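Local coordinates for protein endoglucanase (Ruminococcus champanellensis, PDB 6WQV) that probably hydrolyses internal beta-1,4 links of cellulose and, as a broad-specificity family 5 endoglucanase, of related plant polysaccharides such as xylan, at residues Cys207-Thr212 against Lys235-Ile240. Numbering follows the deposited sequence.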
loop_
_atom_site.group_PDB
_atom_site.type_symbol
_atom_site.label_atom_id
_atom_site.label_comp_id
_atom_site.label_asym_id
_atom_site.label_seq_id
_atom_site.Cartn_x
_atom_site.Cartn_y
_atom_site.Cartn_z
ATOM N N CYS A 207 -2.704 -0.368 14.863
ATOM C CA CYS A 207 -1.954 -1.314 14.051
ATOM C C CYS A 207 -1.175 -0.574 12.969
ATOM O O CYS A 207 -1.660 0.398 12.376
ATOM C CB CYS A 207 -2.887 -2.348 13.425
ATOM S SG CYS A 207 -3.487 -3.562 14.609
ATOM N N LEU A 208 0.052 -1.033 12.715
ATOM C CA LEU A 208 0.956 -0.400 11.771
ATOM C C LEU A 208 1.466 -1.437 10.778
ATOM O O LEU A 208 1.652 -2.607 11.120
ATOM C CB LEU A 208 2.143 0.201 12.517
ATOM C CG LEU A 208 1.835 1.105 13.713
ATOM C CD1 LEU A 208 3.149 1.519 14.376
ATOM C CD2 LEU A 208 1.016 2.300 13.301
ATOM N N MET A 209 1.691 -0.989 9.546
ATOM C CA MET A 209 2.172 -1.848 8.471
ATOM C C MET A 209 3.571 -1.411 8.053
ATOM O O MET A 209 3.875 -0.213 8.016
ATOM C CB MET A 209 1.223 -1.799 7.260
ATOM C CG MET A 209 -0.067 -2.605 7.424
ATOM S SD MET A 209 -1.301 -2.259 6.147
ATOM C CE MET A 209 -0.253 -2.459 4.739
ATOM N N VAL A 210 4.425 -2.390 7.765
ATOM C CA VAL A 210 5.792 -2.145 7.307
ATOM C C VAL A 210 6.120 -3.061 6.136
ATOM O O VAL A 210 5.739 -4.244 6.139
ATOM C CB VAL A 210 6.829 -2.339 8.427
ATOM C CG1 VAL A 210 6.736 -1.227 9.463
ATOM C CG2 VAL A 210 6.677 -3.717 9.088
ATOM N N PRO A 211 6.846 -2.561 5.133
ATOM C CA PRO A 211 7.252 -3.429 4.018
ATOM C C PRO A 211 8.614 -4.059 4.213
ATOM O O PRO A 211 9.448 -3.528 4.952
ATOM C CB PRO A 211 7.309 -2.456 2.838
ATOM C CG PRO A 211 7.843 -1.195 3.502
ATOM C CD PRO A 211 7.226 -1.160 4.897
ATOM N N THR A 212 8.854 -5.177 3.536
ATOM C CA THR A 212 10.202 -5.636 3.274
ATOM C C THR A 212 10.825 -4.753 2.196
ATOM O O THR A 212 10.188 -3.841 1.650
ATOM C CB THR A 212 10.136 -7.060 2.748
ATOM O OG1 THR A 212 9.262 -7.047 1.613
ATOM C CG2 THR A 212 9.584 -8.028 3.793
ATOM N N LYS A 235 0.809 -5.753 17.144
ATOM C CA LYS A 235 0.197 -4.647 16.416
ATOM C C LYS A 235 0.838 -4.373 15.057
ATOM O O LYS A 235 0.459 -3.394 14.404
ATOM C CB LYS A 235 0.232 -3.361 17.258
ATOM C CG LYS A 235 -0.550 -3.409 18.558
ATOM C CD LYS A 235 -2.055 -3.368 18.344
ATOM C CE LYS A 235 -2.780 -3.213 19.671
ATOM N NZ LYS A 235 -4.213 -2.875 19.470
ATOM N N LEU A 236 1.781 -5.196 14.608
ATOM C CA LEU A 236 2.511 -4.941 13.374
ATOM C C LEU A 236 2.147 -5.952 12.293
ATOM O O LEU A 236 1.987 -7.147 12.564
ATOM C CB LEU A 236 4.025 -4.973 13.607
ATOM C CG LEU A 236 4.543 -3.968 14.635
ATOM C CD1 LEU A 236 6.070 -4.065 14.750
ATOM C CD2 LEU A 236 4.135 -2.548 14.310
ATOM N N ILE A 237 2.053 -5.448 11.062
ATOM C CA ILE A 237 1.693 -6.222 9.883
ATOM C C ILE A 237 2.722 -5.956 8.792
ATOM O O ILE A 237 3.085 -4.803 8.544
ATOM C CB ILE A 237 0.302 -5.797 9.376
ATOM C CG1 ILE A 237 -0.754 -5.945 10.468
ATOM C CG2 ILE A 237 -0.089 -6.580 8.124
ATOM C CD1 ILE A 237 -2.003 -5.104 10.207
ATOM N N VAL A 238 3.150 -7.006 8.110
ATOM C CA VAL A 238 4.035 -6.854 6.958
ATOM C C VAL A 238 3.200 -6.690 5.695
ATOM O O VAL A 238 2.204 -7.402 5.492
ATOM C CB VAL A 238 4.993 -8.053 6.839
ATOM C CG1 VAL A 238 5.789 -7.971 5.537
ATOM C CG2 VAL A 238 5.929 -8.103 8.048
ATOM N N ASP A 239 3.611 -5.763 4.833
ATOM C CA ASP A 239 2.971 -5.552 3.539
ATOM C C ASP A 239 3.853 -6.130 2.439
ATOM O O ASP A 239 5.008 -5.715 2.270
ATOM C CB ASP A 239 2.702 -4.073 3.254
ATOM C CG ASP A 239 1.893 -3.850 1.966
ATOM O OD1 ASP A 239 1.663 -4.818 1.208
ATOM O OD2 ASP A 239 1.489 -2.698 1.707
ATOM N N ILE A 240 3.304 -7.083 1.694
ATOM C CA ILE A 240 3.923 -7.635 0.502
ATOM C C ILE A 240 3.056 -7.240 -0.690
ATOM O O ILE A 240 1.835 -7.439 -0.662
ATOM C CB ILE A 240 4.028 -9.165 0.596
ATOM C CG1 ILE A 240 4.938 -9.595 1.759
ATOM C CG2 ILE A 240 4.486 -9.738 -0.736
ATOM C CD1 ILE A 240 6.365 -9.066 1.708
#
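M209 slants across I237 and then reaches over the OD2 side of the D239 carboxylate. Its CG packs 3.8 Å from I237 CB and meets the CG2 branch as well, and the bend at the thioether (chi3 50°) swings the terminal methyl forward along the strand, so that M209 CE comes to 3.5 Å from D239 OD2 and also touches the aspartate's CB. Cut back to an alanine, this residue would probably leave the I237 branch and the OD2 side of D239 uncovered and open a gap in the barrel interior. The backbones beneath illustrate how parallel strands pair: L208 and V210 each use both N-H and C=O, reaching the residues before and after their partners. L208 N meets K235 O at 2.9 Å and L208 O accepts from I237 N; V210 N then gives to I237 O. The last bond, D239 N to V210 O, is equally short, but its donor stands 43° out of the carbonyl plane. Strands 208-211 and 236-241 are the fifth and sixth of the eight-stranded TIM barrel of family 5, joined through helix 219-223 in a beta-alpha-beta unit. M209, I237 and D239 face the barrel interior, whereas L208, V210 and L236 turn outward; L208 and V210 meet helix 179-197, and L208 CB lies 3.8 Å from L236 CD2. At the end nearer the bound sugar, D239 OD1 accepts from G287 N of the next strand, which helps to fix the carboxylate's rotation, while OD2 lies close to E160 and has a long, weak ion pair with R75. Beyond it, I240 CD1 sits 3.5 Å from T212 OG1, a hydroxyl hydrogen-bonded to S216 O.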